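Long-range contacts in hypothetical protein (Legionella pneumophila subsp. pneumophila, PDB 4KH9), which is of unknown function but binds calcium and folds into three domains, the second and third probably of the immunoglobulin-like E-set kind: residues L86-P91 against G134-K139; H172-D177 against S262-S267; L344-L349 against V367-L372. All blocks are in the same frame, centred on the assembly; numbering follows the deposited sequence.

Overall arrangement
The three contacts follow one another along the chain, each closing before the next opens. Contact 1 joins the two inner strands, 86-89 and 135-140, of a four-stranded antiparallel sheet in the N-terminal domain. Contact 2 adds the short edge strand 172-174 to the long strand 251-264 of the central domain, and contact 3 closes the far end of the hairpin 345-353/358-368 in the C-terminal domain. Centres of contacts 1 and 3 lie about 65 Å apart, that of contact 2 about 45 Å from contact 1 and 26 Å from contact 3. None touches another, and each lies within its own domain, while residues of strand 358-368 also reach contact 2.

Contact 1 (L86-P91 against G134-K139); sequences LLIKTP and GKFILK
Leu-87 and Lys-139 bond backbone to backbone in both directions, and Lys-89 and Ile-137 repeat the pattern two residues on, in antiparallel register. Leu-87 N meets Lys-139 O at 2.7 Å, and Lys-139 N returns to Leu-87 O. Lys-89 N gives to Ile-137 O at 2.8 Å and Ile-137 N returns to Lys-89 O. Each of the four acceptors also takes a CA-H...O contact, closest at Ile-137 O, 3.2 Å from Ile-88 CA, and Lys-89 O, 3.2 Å from Phe-136 CA. Where the strand pairing ends, Pro-91 CD sits over one face of the Phe-136 ring, 3.7 Å from its centroid, a CH-pi contact. With CG1 anti to the backbone N (chi1 -168°), Ile-88 sends its CG1-CD1 branch toward this ring, where CD1 lies 3.9 Å from Phe-136 CD2. Thr-90 OG1 bonds to Gln-94 N and Lys-139 NZ to Gln-59 O. The outward backbone groups are used too: Leu-86 and Ile-88 pair with Leu-98 and Leu-96, Phe-136 and Leu-138 with Ile-64 and Val-62. The two strands are therefore the inner pair of a four-stranded sheet, flanked by 95-97 and 62-65, with Leu-86 and Leu-138 packing on Ile-75 of strand 72-77.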
loop_
_atom_site.group_PDB
_atom_site.type_symbol
_atom_site.label_atom_id
_atom_site.label_comp_id
_atom_site.label_asym_id
_atom_site.label_seq_id
_atom_site.Cartn_x
_atom_site.Cartn_y
_atom_site.Cartn_z
ATOM N N LEU A 86 -20.200 -26.156 5.715
ATOM C CA LEU A 86 -20.790 -25.253 4.763
ATOM C C LEU A 86 -21.486 -25.939 3.604
ATOM O O LEU A 86 -21.078 -26.999 3.139
ATOM C CB LEU A 86 -19.689 -24.302 4.201
ATOM C CG LEU A 86 -19.022 -23.331 5.242
ATOM C CD1 LEU A 86 -17.762 -22.707 4.676
ATOM C CD2 LEU A 86 -19.982 -22.224 5.735
ATOM N N LEU A 87 -22.520 -25.260 3.102
ATOM C CA LEU A 87 -23.294 -25.654 1.926
ATOM C C LEU A 87 -23.164 -24.574 0.866
ATOM O O LEU A 87 -22.897 -23.408 1.193
ATOM C CB LEU A 87 -24.782 -25.882 2.275
ATOM C CG LEU A 87 -25.105 -26.910 3.366
ATOM C CD1 LEU A 87 -26.549 -26.763 3.840
ATOM C CD2 LEU A 87 -24.843 -28.330 2.885
ATOM N N ILE A 88 -23.390 -24.942 -0.380
ATOM C CA ILE A 88 -23.368 -23.973 -1.462
ATOM C C ILE A 88 -24.525 -24.287 -2.443
ATOM O O ILE A 88 -24.739 -25.430 -2.870
ATOM C CB ILE A 88 -21.986 -23.871 -2.178
ATOM C CG1 ILE A 88 -21.917 -22.636 -3.122
ATOM C CG2 ILE A 88 -21.563 -25.196 -2.835
ATOM C CD1 ILE A 88 -20.470 -22.209 -3.593
ATOM N N LYS A 89 -25.252 -23.243 -2.784
ATOM C CA LYS A 89 -26.337 -23.303 -3.738
ATOM C C LYS A 89 -25.789 -22.754 -5.052
ATOM O O LYS A 89 -25.253 -21.657 -5.091
ATOM C CB LYS A 89 -27.539 -22.521 -3.193
ATOM C CG LYS A 89 -28.874 -22.895 -3.819
ATOM C CD LYS A 89 -29.985 -22.123 -3.135
ATOM C CE LYS A 89 -31.359 -22.619 -3.526
ATOM N NZ LYS A 89 -32.442 -21.857 -2.843
ATOM N N THR A 90 -25.865 -23.547 -6.118
ATOM C CA THR A 90 -25.341 -23.134 -7.425
ATOM C C THR A 90 -26.305 -22.128 -8.083
ATOM O O THR A 90 -27.427 -21.967 -7.580
ATOM C CB THR A 90 -25.140 -24.386 -8.316
ATOM O OG1 THR A 90 -26.429 -24.966 -8.601
ATOM C CG2 THR A 90 -24.223 -25.410 -7.669
ATOM N N PRO A 91 -25.932 -21.471 -9.213
ATOM C CA PRO A 91 -26.882 -20.560 -9.864
ATOM C C PRO A 91 -28.157 -21.291 -10.366
ATOM O O PRO A 91 -29.163 -20.623 -10.566
ATOM C CB PRO A 91 -26.057 -19.968 -11.018
ATOM C CG PRO A 91 -24.600 -20.153 -10.595
ATOM C CD PRO A 91 -24.649 -21.501 -9.955
ATOM N N GLY A 134 -22.231 -17.257 -12.010
ATOM C CA GLY A 134 -23.389 -16.465 -11.639
ATOM C C GLY A 134 -23.495 -16.285 -10.149
ATOM O O GLY A 134 -22.486 -16.067 -9.471
ATOM N N LYS A 135 -24.718 -16.390 -9.632
ATOM C CA LYS A 135 -24.969 -16.170 -8.220
ATOM C C LYS A 135 -25.013 -17.504 -7.475
ATOM O O LYS A 135 -25.912 -18.325 -7.670
ATOM C CB LYS A 135 -26.256 -15.349 -8.021
ATOM C CG LYS A 135 -26.722 -15.210 -6.580
ATOM C CD LYS A 135 -28.098 -14.546 -6.544
ATOM C CE LYS A 135 -28.901 -14.960 -5.331
ATOM N NZ LYS A 135 -30.211 -14.255 -5.255
ATOM N N PHE A 136 -23.981 -17.719 -6.657
ATOM C CA PHE A 136 -23.854 -18.856 -5.764
ATOM C C PHE A 136 -24.246 -18.342 -4.387
ATOM O O PHE A 136 -24.083 -17.151 -4.114
ATOM C CB PHE A 136 -22.443 -19.459 -5.783
ATOM C CG PHE A 136 -21.981 -20.140 -7.046
ATOM C CD1 PHE A 136 -21.571 -19.395 -8.145
ATOM C CD2 PHE A 136 -21.898 -21.526 -7.118
ATOM C CE1 PHE A 136 -21.122 -20.026 -9.312
ATOM C CE2 PHE A 136 -21.442 -22.158 -8.280
ATOM C CZ PHE A 136 -21.036 -21.405 -9.368
ATOM N N ILE A 137 -24.804 -19.204 -3.554
ATOM C CA ILE A 137 -25.183 -18.836 -2.202
ATOM C C ILE A 137 -24.429 -19.766 -1.241
ATOM O O ILE A 137 -24.587 -20.980 -1.296
ATOM C CB ILE A 137 -26.725 -18.862 -1.975
ATOM C CG1 ILE A 137 -27.439 -17.907 -2.971
ATOM C CG2 ILE A 137 -27.073 -18.522 -0.477
ATOM C CD1 ILE A 137 -28.975 -17.836 -2.855
ATOM N N LEU A 138 -23.569 -19.184 -0.406
ATOM C CA LEU A 138 -22.822 -19.905 0.609
ATOM C C LEU A 138 -23.626 -19.855 1.879
ATOM O O LEU A 138 -24.080 -18.780 2.268
ATOM C CB LEU A 138 -21.430 -19.293 0.793
ATOM C CG LEU A 138 -20.471 -20.015 1.776
ATOM C CD1 LEU A 138 -20.049 -21.429 1.261
ATOM C CD2 LEU A 138 -19.252 -19.128 2.075
ATOM N N LYS A 139 -23.832 -20.996 2.505
ATOM C CA LYS A 139 -24.662 -21.062 3.699
ATOM C C LYS A 139 -24.050 -22.020 4.716
ATOM O O LYS A 139 -23.375 -22.998 4.372
ATOM C CB LYS A 139 -26.090 -21.534 3.299
ATOM C CG LYS A 139 -27.175 -21.426 4.380
ATOM C CD LYS A 139 -28.396 -22.282 4.039
ATOM C CE LYS A 139 -29.541 -21.514 3.422
ATOM N NZ LYS A 139 -30.292 -20.724 4.437
#

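Contact 2 (H172-D177 against S262-S267); sequences HYQYGD and SYSIPS
His-172 to Gln-174 runs parallel to Ser-262 to Ser-264, the short strand axes 4.6 Å apart at closest approach and inclined by 23°. The bonds zigzag as parallel strands require: Tyr-173 N gives to Ser-262 O, Ser-264 N to Tyr-173 O at 3.0 Å, and Tyr-175 N to Ser-264 O. Beyond the pairing the first segment folds into a type II beta turn from Gln-174 to Asp-177, with Asp-177 N bonded to Gln-174 O. Asp-177 OD2 also accepts Gln-174 N at 2.9 Å, approached from above the carboxylate plane, so the turn is held by a side chain as well as by backbone.

On one face of the sheet the Gln-174 amide crosses to Ser-264: NE2 donates to OG at 2.7 Å, with OG tilted about 20° out of the amide plane. The hydroxyl is placed there by chi1 of 67°, which sets OG between the backbone N and the carbonyl carbon. NE2 has a second acceptor, Val-360 O. Nearby, Ser-262 CB lies at the edge of the His-172 ring, 3.4 Å from ND1, while its OG bonds to Lys-358 NZ. These bonds to Lys-358 and Val-360 bring the contact against the C-terminal domain.

Tyr-263 reaches across the other face: its CE1 comes to 3.5 Å from Gln-174 C, and its OH lies at the edge of the Tyr-175 ring, 3.4 Å from CD1. That hydroxyl is bonded to Ser-229 O. Tyr-175 CB also rests against Pro-266 CD at 3.6 Å.

The short edge strand pairs in parallel with the domain's last strand, as A' does with G in immunoglobulin-like folds, consistent with the E-set assignment of this central domain.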
loop_
_atom_site.group_PDB
_atom_site.type_symbol
_atom_site.label_atom_id
_atom_site.label_comp_id
_atom_site.label_asym_id
_atom_site.label_seq_id
_atom_site.Cartn_x
_atom_site.Cartn_y
_atom_site.Cartn_z
ATOM N N HIS A 172 4.096 8.504 -2.281
ATOM C CA HIS A 172 4.478 9.017 -0.980
ATOM C C HIS A 172 3.786 10.338 -0.709
ATOM O O HIS A 172 3.733 11.211 -1.573
ATOM C CB HIS A 172 6.013 9.199 -0.874
ATOM C CG HIS A 172 6.830 8.149 -1.556
ATOM N ND1 HIS A 172 7.144 6.952 -0.930
ATOM C CD2 HIS A 172 7.408 8.166 -2.784
ATOM C CE1 HIS A 172 7.848 6.252 -1.808
ATOM N NE2 HIS A 172 8.054 6.951 -2.935
ATOM N N TYR A 173 3.296 10.485 0.504
ATOM C CA TYR A 173 2.621 11.689 0.969
ATOM C C TYR A 173 3.144 12.103 2.328
ATOM O O TYR A 173 3.775 11.312 3.019
ATOM C CB TYR A 173 1.091 11.431 1.078
ATOM C CG TYR A 173 0.382 11.071 -0.206
ATOM C CD1 TYR A 173 -0.159 12.053 -1.021
ATOM C CD2 TYR A 173 0.246 9.740 -0.603
ATOM C CE1 TYR A 173 -0.846 11.726 -2.191
ATOM C CE2 TYR A 173 -0.402 9.405 -1.790
ATOM C CZ TYR A 173 -0.949 10.402 -2.575
ATOM O OH TYR A 173 -1.604 10.060 -3.714
ATOM N N GLN A 174 2.831 13.324 2.738
ATOM C CA GLN A 174 3.187 13.835 4.048
ATOM C C GLN A 174 1.981 14.530 4.669
ATOM O O GLN A 174 0.971 14.758 3.993
ATOM C CB GLN A 174 4.399 14.788 3.982
ATOM C CG GLN A 174 5.701 14.070 3.664
ATOM C CD GLN A 174 6.925 14.801 4.202
ATOM O OE1 GLN A 174 7.293 15.874 3.714
ATOM N NE2 GLN A 174 7.556 14.259 5.244
ATOM N N TYR A 175 2.090 14.842 5.956
ATOM C CA TYR A 175 1.063 15.497 6.745
ATOM C C TYR A 175 0.502 16.733 6.009
ATOM O O TYR A 175 1.257 17.600 5.606
ATOM C CB TYR A 175 1.618 15.887 8.133
ATOM C CG TYR A 175 0.587 16.571 9.001
ATOM C CD1 TYR A 175 -0.315 15.830 9.759
ATOM C CD2 TYR A 175 0.484 17.958 9.033
ATOM C CE1 TYR A 175 -1.304 16.454 10.519
ATOM C CE2 TYR A 175 -0.499 18.591 9.791
ATOM C CZ TYR A 175 -1.393 17.835 10.530
ATOM O OH TYR A 175 -2.365 18.453 11.285
ATOM N N GLY A 176 -0.815 16.761 5.838
ATOM C CA GLY A 176 -1.497 17.861 5.190
ATOM C C GLY A 176 -1.649 17.724 3.702
ATOM O O GLY A 176 -2.304 18.561 3.095
ATOM N N ASP A 177 -1.047 16.690 3.082
ATOM C CA ASP A 177 -1.241 16.530 1.646
ATOM C C ASP A 177 -2.653 16.058 1.322
ATOM O O ASP A 177 -3.259 15.322 2.107
ATOM C CB ASP A 177 -0.249 15.515 1.065
ATOM C CG ASP A 177 1.192 15.994 0.961
ATOM O OD1 ASP A 177 1.437 17.198 1.183
ATOM O OD2 ASP A 177 2.070 15.159 0.656
ATOM N N SER A 262 2.993 5.324 0.822
ATOM C CA SER A 262 3.797 5.656 2.004
ATOM C C SER A 262 3.377 7.006 2.547
ATOM O O SER A 262 3.015 7.897 1.779
ATOM C CB SER A 262 5.283 5.657 1.640
ATOM O OG SER A 262 6.070 6.023 2.757
ATOM N N TYR A 263 3.477 7.185 3.866
ATOM C CA TYR A 263 3.102 8.454 4.499
ATOM C C TYR A 263 4.105 8.841 5.597
ATOM O O TYR A 263 4.488 7.976 6.371
ATOM C CB TYR A 263 1.684 8.342 5.083
ATOM C CG TYR A 263 1.243 9.527 5.914
ATOM C CD1 TYR A 263 0.808 10.695 5.313
ATOM C CD2 TYR A 263 1.289 9.485 7.309
ATOM C CE1 TYR A 263 0.387 11.785 6.069
ATOM C CE2 TYR A 263 0.856 10.569 8.081
ATOM C CZ TYR A 263 0.406 11.718 7.448
ATOM O OH TYR A 263 0.002 12.807 8.165
ATOM N N SER A 264 4.476 10.139 5.710
ATOM C CA SER A 264 5.365 10.554 6.804
ATOM C C SER A 264 4.959 11.914 7.401
ATOM O O SER A 264 4.236 12.694 6.790
ATOM C CB SER A 264 6.819 10.607 6.341
ATOM O OG SER A 264 7.043 11.637 5.394
ATOM N N ILE A 265 5.455 12.185 8.590
ATOM C CA ILE A 265 5.300 13.457 9.281
ATOM C C ILE A 265 6.574 14.282 8.976
ATOM O O ILE A 265 7.671 13.737 9.103
ATOM C CB ILE A 265 5.057 13.225 10.785
ATOM C CG1 ILE A 265 3.682 12.543 11.013
ATOM C CG2 ILE A 265 5.153 14.521 11.592
ATOM C CD1 ILE A 265 3.751 11.482 12.025
ATOM N N PRO A 266 6.467 15.545 8.528
ATOM C CA PRO A 266 7.689 16.320 8.207
ATOM C C PRO A 266 8.388 16.770 9.497
ATOM O O PRO A 266 8.370 17.948 9.851
ATOM C CB PRO A 266 7.139 17.490 7.385
ATOM C CG PRO A 266 5.736 17.692 7.879
ATOM C CD PRO A 266 5.232 16.329 8.260
ATOM N N SER A 267 8.982 15.799 10.220
ATOM C CA SER A 267 9.634 15.958 11.540
ATOM C C SER A 267 10.886 16.830 11.489
ATOM O O SER A 267 11.355 17.279 12.534
ATOM C CB SER A 267 10.000 14.594 12.097
ATOM O OG SER A 267 10.620 13.781 11.110
#

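Contact 3 (L344-L349 against V367-L372); sequences LYLGYL and VKLSQL
Leu-346 and Val-367 exchange two backbone hydrogen bonds, Leu-346 N to Val-367 O at 2.8 Å and Val-367 N to Leu-346 O at 2.9 Å. They form the antiparallel hydrogen-bonded pair of this contact. Tyr-345 and Lys-368 make the adjoining non-hydrogen-bonded pair, where the alpha carbons close to 4.3 Å. A third bond, from Leu-369 N to Leu-344 O, is long and weak, and it comes just where the second segment leaves the strand for a short 3-10 turn.

Within that turn the backbone is bonded to itself, Gln-371 N to Lys-368 O and Leu-372 N to Leu-369 O. Gln-371 OE1 bends back to accept Lys-368 N at 3.2 Å, so the side chain of the turn's last residue holds the backbone at its entrance.

The apolar contacts centre on leucines. Leu-369 CD1 meets Leu-344 CB at 3.8 Å, the two side chains crossing at a slant. Chi1 of -54°, CG anti to the carbonyl carbon, brings CG and its methyls against Leu-344. Just after the turn, Leu-372 CD1 touches Leu-346 CD1 at 3.7 Å.

Two van der Waals contacts set carbon on carbonyl oxygen: Leu-369 CG lies 3.4 Å from Leu-344 O, and Tyr-345 CB 3.3 Å from Val-367 O. Among the aromatic groups, the Tyr-345 ring meets that of Phe-302, the planes nearly parallel.

The hairpin strand 345-353 is flanked by 358-368 and by 293-302, to which Tyr-345 and Gly-347 bond through Phe-302 and Val-300. Leu-344, Leu-369 and Leu-372 pack on the second sheet of the domain, against Leu-281 and Phe-283 of strand 281-289 and Val-273 of strand 268-278.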
loop_
_atom_site.group_PDB
_atom_site.type_symbol
_atom_site.label_atom_id
_atom_site.label_comp_id
_atom_site.label_asym_id
_atom_site.label_seq_id
_atom_site.Cartn_x
_atom_site.Cartn_y
_atom_site.Cartn_z
ATOM N N LEU A 344 31.083 19.123 -11.485
ATOM C CA LEU A 344 30.455 18.378 -10.375
ATOM C C LEU A 344 29.153 19.016 -9.911
ATOM O O LEU A 344 29.023 20.242 -9.942
ATOM C CB LEU A 344 31.403 18.279 -9.159
ATOM C CG LEU A 344 32.702 17.476 -9.295
ATOM C CD1 LEU A 344 33.641 17.793 -8.148
ATOM C CD2 LEU A 344 32.439 15.977 -9.371
ATOM N N TYR A 345 28.201 18.185 -9.429
ATOM C CA TYR A 345 26.951 18.683 -8.859
ATOM C C TYR A 345 26.344 17.667 -7.856
ATOM O O TYR A 345 26.714 16.491 -7.852
ATOM C CB TYR A 345 25.928 19.063 -9.952
ATOM C CG TYR A 345 25.264 17.928 -10.697
ATOM C CD1 TYR A 345 24.094 17.341 -10.216
ATOM C CD2 TYR A 345 25.726 17.527 -11.950
ATOM C CE1 TYR A 345 23.453 16.318 -10.916
ATOM C CE2 TYR A 345 25.081 16.516 -12.670
ATOM C CZ TYR A 345 23.941 15.919 -12.148
ATOM O OH TYR A 345 23.301 14.917 -12.838
ATOM N N LEU A 346 25.436 18.158 -6.989
ATOM C CA LEU A 346 24.715 17.343 -6.011
ATOM C C LEU A 346 23.425 16.883 -6.642
ATOM O O LEU A 346 22.589 17.730 -6.981
ATOM C CB LEU A 346 24.449 18.112 -4.692
ATOM C CG LEU A 346 25.654 18.492 -3.839
ATOM C CD1 LEU A 346 25.230 19.371 -2.670
ATOM C CD2 LEU A 346 26.374 17.270 -3.351
ATOM N N GLY A 347 23.293 15.567 -6.847
ATOM C CA GLY A 347 22.110 14.956 -7.463
ATOM C C GLY A 347 20.844 15.071 -6.628
ATOM O O GLY A 347 19.748 15.309 -7.149
ATOM N N TYR A 348 20.984 14.887 -5.308
ATOM C CA TYR A 348 19.850 15.012 -4.409
ATOM C C TYR A 348 20.317 15.327 -3.007
ATOM O O TYR A 348 21.497 15.180 -2.685
ATOM C CB TYR A 348 18.959 13.735 -4.404
ATOM C CG TYR A 348 19.630 12.455 -3.957
ATOM C CD1 TYR A 348 19.930 12.238 -2.618
ATOM C CD2 TYR A 348 19.851 11.413 -4.854
ATOM C CE1 TYR A 348 20.484 11.039 -2.187
ATOM C CE2 TYR A 348 20.380 10.192 -4.429
ATOM C CZ TYR A 348 20.702 10.013 -3.095
ATOM O OH TYR A 348 21.250 8.827 -2.676
ATOM N N LEU A 349 19.360 15.755 -2.179
ATOM C CA LEU A 349 19.471 16.005 -0.754
ATOM C C LEU A 349 18.262 15.372 -0.083
ATOM O O LEU A 349 17.141 15.860 -0.246
ATOM C CB LEU A 349 19.586 17.498 -0.439
ATOM C CG LEU A 349 20.840 18.201 -0.933
ATOM C CD1 LEU A 349 20.714 19.678 -0.727
ATOM C CD2 LEU A 349 22.089 17.664 -0.244
ATOM N N VAL A 367 21.976 20.309 -8.196
ATOM C CA VAL A 367 22.495 21.560 -7.628
ATOM C C VAL A 367 23.959 21.622 -8.000
ATOM O O VAL A 367 24.754 20.841 -7.484
ATOM C CB VAL A 367 22.271 21.792 -6.096
ATOM C CG1 VAL A 367 22.735 23.188 -5.683
ATOM C CG2 VAL A 367 20.816 21.603 -5.695
ATOM N N LYS A 368 24.305 22.530 -8.926
ATOM C CA LYS A 368 25.677 22.753 -9.380
ATOM C C LYS A 368 26.473 23.299 -8.210
ATOM O O LYS A 368 25.920 24.070 -7.430
ATOM C CB LYS A 368 25.690 23.715 -10.584
ATOM C CG LYS A 368 25.017 23.158 -11.850
ATOM C CD LYS A 368 24.686 24.240 -12.891
ATOM C CE LYS A 368 25.881 24.805 -13.626
ATOM N NZ LYS A 368 25.465 25.782 -14.665
ATOM N N LEU A 369 27.753 22.897 -8.059
ATOM C CA LEU A 369 28.579 23.382 -6.942
ATOM C C LEU A 369 28.786 24.902 -7.023
ATOM O O LEU A 369 28.987 25.538 -5.986
ATOM C CB LEU A 369 29.946 22.681 -6.836
ATOM C CG LEU A 369 30.021 21.148 -6.774
ATOM C CD1 LEU A 369 31.391 20.714 -6.281
ATOM C CD2 LEU A 369 28.944 20.537 -5.879
ATOM N N SER A 370 28.685 25.475 -8.248
ATOM C CA SER A 370 28.811 26.903 -8.564
ATOM C C SER A 370 27.648 27.721 -7.957
ATOM O O SER A 370 27.701 28.954 -7.947
ATOM C CB SER A 370 28.859 27.104 -10.077
ATOM O OG SER A 370 27.674 26.630 -10.698
ATOM N N GLN A 371 26.601 27.027 -7.473
ATOM C CA GLN A 371 25.440 27.610 -6.797
ATOM C C GLN A 371 25.640 27.577 -5.257
ATOM O O GLN A 371 24.951 28.296 -4.529
ATOM C CB GLN A 371 24.151 26.852 -7.185
ATOM C CG GLN A 371 23.784 26.918 -8.664
ATOM C CD GLN A 371 22.481 26.213 -8.952
ATOM O OE1 GLN A 371 22.452 25.102 -9.485
ATOM N NE2 GLN A 371 21.372 26.853 -8.620
ATOM N N LEU A 372 26.597 26.738 -4.785
ATOM C CA LEU A 372 26.927 26.479 -3.372
ATOM C C LEU A 372 28.201 27.211 -2.927
ATOM O O LEU A 372 28.552 27.184 -1.743
ATOM C CB LEU A 372 27.104 24.955 -3.178
ATOM C CG LEU A 372 25.948 24.082 -3.694
ATOM C CD1 LEU A 372 26.394 22.674 -4.004
ATOM C CD2 LEU A 372 24.778 24.110 -2.753
#